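Local coordinates for TIR-NB-LRR type resistance protein RPV1 (Vitis rotundifolia, PDB 5KU7) that is a plant intracellular immune receptor of the TIR-NB-LRR class, represented here by its TIR domain, which in this family serves in disease-resistance signalling, at residues R46-A51 against H74-L79; I66-N71 against G113-A118. All blocks are in the same frame, centred on the assembly; numbering follows the deposited sequence.

Contact 1: residues R46-A51 against H74-L79; sequences RGEAIA and HSRWCL
The indole of Trp77 lies against the loop 46-51 and joins it to the first turn of helix 76-91 in the flavodoxin-like alpha/beta fold of the TIR domain. One backbone oxygen, Glu48 O, receives two donors from that turn, both weakly. Trp77 NE1 lies 3.2 Å from Glu48 O, with an N-H...O angle of 133°. Arg76 NH2 lies 3.4 Å from Glu48 O, and this bond too is bent. The ring packs separately against the backbone. Ile50 CA sits over the six-membered ring of Trp77, 3.6 Å from its centroid and almost on the ring normal, a CH-pi contact. Ala49 C lies over the same face, nearer the rim, while Gly47 O comes in at the edge, in the ring plane. Tryptophan suits this place because it offers both a broad face for the backbone and an N-H for a loop carbonyl. Gly47, with no CB, fits its positive phi beside the carbonyl of Arg46. Arg76 is bent at chi3 (-45°), which brings its NH2 beside the CG of Glu48. Glu48 OE1 stays 4.3 Å from Arg76 NH2, well out of the guanidinium plane and with no N-H directed at it, so any attraction is probably one of charge alone. Trp126 touches both of these side chains from outside the contact. At the start of the helix Ser75 is the N-cap: its OG accepts from Cys78 N at 3.1 Å, nearly straight at 168°. Ile50 CG1, anti to the backbone N, reaches Trp77 CE3 at 3.8 Å.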
# COMPACT_ATOMS: atom_id res chain seq x y z
N ARG A 46 9.73 -21.71 11.09
CA ARG A 46 8.76 -22.62 11.66
C ARG A 46 9.18 -22.91 13.10
O ARG A 46 10.14 -22.32 13.60
CB ARG A 46 8.63 -23.89 10.79
CG ARG A 46 9.62 -25.02 11.03
CD ARG A 46 9.29 -26.20 10.09
NE ARG A 46 10.11 -27.39 10.34
CZ ARG A 46 10.08 -28.50 9.60
NH1 ARG A 46 9.29 -28.58 8.54
NH2 ARG A 46 10.86 -29.53 9.91
N GLY A 47 8.43 -23.76 13.77
CA GLY A 47 8.69 -24.05 15.17
C GLY A 47 7.85 -23.17 16.07
O GLY A 47 7.55 -22.04 15.72
N GLU A 48 7.51 -23.70 17.24
CA GLU A 48 6.59 -23.04 18.16
C GLU A 48 7.18 -21.78 18.79
O GLU A 48 6.47 -20.82 19.05
CB GLU A 48 6.16 -24.02 19.26
CG GLU A 48 5.31 -23.40 20.36
CD GLU A 48 4.74 -24.43 21.32
OE1 GLU A 48 3.92 -25.27 20.88
OE2 GLU A 48 5.12 -24.42 22.51
N ALA A 49 8.48 -21.81 19.05
CA ALA A 49 9.15 -20.70 19.72
C ALA A 49 9.74 -19.72 18.72
O ALA A 49 10.23 -20.11 17.66
CB ALA A 49 10.24 -21.23 20.64
N ILE A 50 9.71 -18.45 19.09
CA ILE A 50 10.21 -17.40 18.21
C ILE A 50 11.70 -17.61 17.92
O ILE A 50 12.45 -18.08 18.79
CB ILE A 50 9.99 -16.02 18.83
CG1 ILE A 50 10.31 -14.94 17.81
CG2 ILE A 50 10.85 -15.85 20.07
CD1 ILE A 50 10.00 -13.55 18.32
N ALA A 51 12.11 -17.29 16.70
CA ALA A 51 13.48 -17.50 16.25
C ALA A 51 14.47 -16.61 16.99
O ALA A 51 14.25 -15.41 17.12
CB ALA A 51 13.58 -17.28 14.75
N HIS A 74 -2.97 -11.83 17.42
CA HIS A 74 -3.31 -13.22 17.11
C HIS A 74 -2.07 -14.03 16.78
O HIS A 74 -2.15 -15.20 16.40
CB HIS A 74 -4.29 -13.30 15.94
CG HIS A 74 -5.70 -12.99 16.32
ND1 HIS A 74 -6.17 -11.70 16.47
CD2 HIS A 74 -6.75 -13.80 16.59
CE1 HIS A 74 -7.44 -11.73 16.81
NE2 HIS A 74 -7.82 -13.00 16.89
N SER A 75 -0.91 -13.39 16.87
CA SER A 75 0.32 -14.11 16.62
C SER A 75 1.18 -14.05 17.87
O SER A 75 1.59 -12.98 18.31
CB SER A 75 1.04 -13.53 15.41
OG SER A 75 2.40 -13.92 15.40
N ARG A 76 1.44 -15.22 18.44
CA ARG A 76 2.25 -15.32 19.64
C ARG A 76 3.64 -14.81 19.33
O ARG A 76 4.26 -14.15 20.16
CB ARG A 76 2.31 -16.76 20.16
CG ARG A 76 0.96 -17.40 20.33
CD ARG A 76 1.04 -18.69 21.12
NE ARG A 76 2.15 -19.53 20.69
CZ ARG A 76 2.03 -20.53 19.82
NH1 ARG A 76 0.86 -20.82 19.28
NH2 ARG A 76 3.11 -21.24 19.50
N TRP A 77 4.12 -15.10 18.12
CA TRP A 77 5.43 -14.59 17.69
C TRP A 77 5.44 -13.07 17.73
O TRP A 77 6.39 -12.49 18.24
CB TRP A 77 5.80 -15.10 16.30
CG TRP A 77 6.26 -16.53 16.28
CD1 TRP A 77 5.65 -17.61 16.87
CD2 TRP A 77 7.42 -17.05 15.60
NE1 TRP A 77 6.37 -18.76 16.62
CE2 TRP A 77 7.46 -18.45 15.84
CE3 TRP A 77 8.43 -16.47 14.83
CZ2 TRP A 77 8.47 -19.27 15.33
CZ3 TRP A 77 9.45 -17.29 14.32
CH2 TRP A 77 9.45 -18.67 14.57
N CYS A 78 4.40 -12.43 17.20
CA CYS A 78 4.32 -10.97 17.29
C CYS A 78 4.39 -10.51 18.77
O CYS A 78 5.13 -9.58 19.13
CB CYS A 78 3.04 -10.45 16.62
SG CYS A 78 3.10 -10.47 14.77
N LEU A 79 3.63 -11.19 19.63
CA LEU A 79 3.58 -10.80 21.04
C LEU A 79 4.93 -11.02 21.73
O LEU A 79 5.39 -10.17 22.50
CB LEU A 79 2.46 -11.55 21.79
CG LEU A 79 1.06 -11.10 21.40
CD1 LEU A 79 -0.01 -11.80 22.20
CD2 LEU A 79 0.92 -9.59 21.56

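Contact 2: residues I66-N71 against G113-A118; sequences IVFSEN and GSFGEA
Glu70 O accepts a short hydrogen bond from Ser114 OG, 2.6 Å long, which ties the loop after strand 61-68 to helix 113-122. The hydroxyl meets the carbonyl in its plane, on a lone pair, with a C=O...O angle of 134°. Ser114 can make this bond because its OG stands between its own backbone N and carbonyl carbon (chi1 67°), and its side chain sets off toward the loop. Serine suits the site: a small residue lets helix and loop come close, and its hydroxyl supplies a donor for a main-chain oxygen. The extended chain of Glu70 runs past it, with Glu70 CG 3.8 Å from Ser114 OG.

Next along the helix, Phe115 carries the apolar half of the contact. Phe115 has its CG anti to its carbonyl carbon, and its ring end reaches the main chain, Phe115 CZ lying 3.3 Å from Ser69 O. Farther in, Phe115 CE2 approaches Phe68 CD1 at 4.3 Å, an oblique meeting of two buried rings. Phenylalanine fits here because its length carries it from the helix to Ser69 and Phe68. Ile66 CG2 packs over the centre of one face of the Phe68 ring. The side chain of Ser69 points away from the helix, and its OG is hydrogen-bonded to Asp18, which also accepts from Asn71 N. The residues on either side of Glu70 are thereby tied to Asp18, while Glu70 O is held by the helix. Phe68 pairs through its backbone with Ile99 and Tyr101, so the contact joins the C-terminal end of the middle strand of the parallel sheet to a helix packed beside it, as in the flavodoxin-like fold of TIR domains.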
# COMPACT_ATOMS: atom_id res chain seq x y z
N ILE A 66 6.51 -0.51 15.30
CA ILE A 66 5.49 -1.53 15.42
C ILE A 66 4.28 -1.21 14.57
O ILE A 66 3.64 -0.18 14.75
CB ILE A 66 5.04 -1.72 16.87
CG1 ILE A 66 6.13 -2.42 17.69
CG2 ILE A 66 3.81 -2.59 16.89
CD1 ILE A 66 7.22 -1.53 18.18
N VAL A 67 3.99 -2.08 13.61
CA VAL A 67 2.79 -1.94 12.81
C VAL A 67 1.68 -2.74 13.48
O VAL A 67 1.47 -3.91 13.17
CB VAL A 67 3.00 -2.42 11.38
CG1 VAL A 67 1.74 -2.18 10.53
CG2 VAL A 67 4.21 -1.71 10.77
N PHE A 68 1.03 -2.11 14.45
CA PHE A 68 -0.15 -2.72 15.05
C PHE A 68 -1.25 -2.77 13.99
O PHE A 68 -1.63 -1.74 13.42
CB PHE A 68 -0.61 -1.92 16.27
CG PHE A 68 0.22 -2.14 17.50
CD1 PHE A 68 0.40 -3.42 18.02
CD2 PHE A 68 0.82 -1.08 18.15
CE1 PHE A 68 1.17 -3.64 19.18
CE2 PHE A 68 1.58 -1.29 19.30
CZ PHE A 68 1.76 -2.58 19.80
N SER A 69 -1.73 -3.97 13.73
CA SER A 69 -2.80 -4.19 12.76
C SER A 69 -3.81 -5.13 13.40
O SER A 69 -3.53 -5.72 14.45
CB SER A 69 -2.26 -4.76 11.45
OG SER A 69 -1.47 -5.92 11.68
N GLU A 70 -4.94 -5.30 12.74
CA GLU A 70 -6.11 -5.99 13.30
C GLU A 70 -5.79 -7.31 14.01
O GLU A 70 -6.36 -7.60 15.08
CB GLU A 70 -7.13 -6.25 12.19
CG GLU A 70 -8.53 -6.58 12.68
CD GLU A 70 -9.43 -7.09 11.57
OE1 GLU A 70 -8.94 -7.22 10.44
OE2 GLU A 70 -10.63 -7.34 11.82
N ASN A 71 -4.87 -8.09 13.45
CA ASN A 71 -4.63 -9.43 13.96
C ASN A 71 -3.24 -9.63 14.53
O ASN A 71 -2.77 -10.76 14.62
CB ASN A 71 -4.88 -10.46 12.87
CG ASN A 71 -6.30 -10.41 12.36
OD1 ASN A 71 -7.24 -10.75 13.08
ND2 ASN A 71 -6.47 -9.97 11.12
N GLY A 113 -11.81 -5.13 21.24
CA GLY A 113 -12.03 -5.51 19.86
C GLY A 113 -11.25 -6.74 19.45
O GLY A 113 -11.15 -7.71 20.20
N SER A 114 -10.68 -6.70 18.25
CA SER A 114 -9.97 -7.83 17.71
C SER A 114 -8.88 -8.28 18.68
O SER A 114 -8.63 -9.47 18.83
CB SER A 114 -9.36 -7.50 16.34
OG SER A 114 -8.32 -6.54 16.44
N PHE A 115 -8.24 -7.32 19.35
CA PHE A 115 -7.16 -7.66 20.29
C PHE A 115 -7.66 -8.42 21.51
O PHE A 115 -6.95 -9.28 22.04
CB PHE A 115 -6.41 -6.40 20.71
CG PHE A 115 -5.57 -5.82 19.61
CD1 PHE A 115 -6.16 -5.22 18.51
CD2 PHE A 115 -4.19 -5.89 19.67
CE1 PHE A 115 -5.38 -4.70 17.49
CE2 PHE A 115 -3.41 -5.37 18.66
CZ PHE A 115 -4.01 -4.78 17.56
N GLY A 116 -8.87 -8.12 21.95
CA GLY A 116 -9.47 -8.87 23.03
C GLY A 116 -9.76 -10.30 22.62
O GLY A 116 -9.59 -11.23 23.42
N GLU A 117 -10.20 -10.48 21.38
CA GLU A 117 -10.54 -11.80 20.87
C GLU A 117 -9.33 -12.70 20.85
O GLU A 117 -9.43 -13.89 21.15
CB GLU A 117 -11.13 -11.70 19.46
CG GLU A 117 -12.46 -10.96 19.38
CD GLU A 117 -12.83 -10.60 17.95
OE1 GLU A 117 -12.18 -11.13 17.02
OE2 GLU A 117 -13.76 -9.80 17.76
N ALA A 118 -8.18 -12.12 20.52
CA ALA A 118 -6.92 -12.84 20.50
C ALA A 118 -6.69 -13.53 21.84
O ALA A 118 -6.52 -14.75 21.91
CB ALA A 118 -5.77 -11.89 20.18

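Contacts 1 and 2 lie about 15 Å apart, centre to centre, within the one TIR domain, and their segments alternate along the chain: 46-51, 66-71, 74-79, then 113-118. Strand 61-68, the middle strand of the five-stranded parallel sheet, leads through its loop into helix 76-91, so one strand-loop-helix unit contributes a segment to each contact. The start of that helix holds the loop before helix 52-59, whereas the end of the strand and its loop meet helix 113-122. The two contacts also touch directly, His74 CE1 lying 3.3 Å from Ser114 O. Parts distant in sequence are thus connected through one strand-loop-helix unit that starts at the middle strand of the sheet.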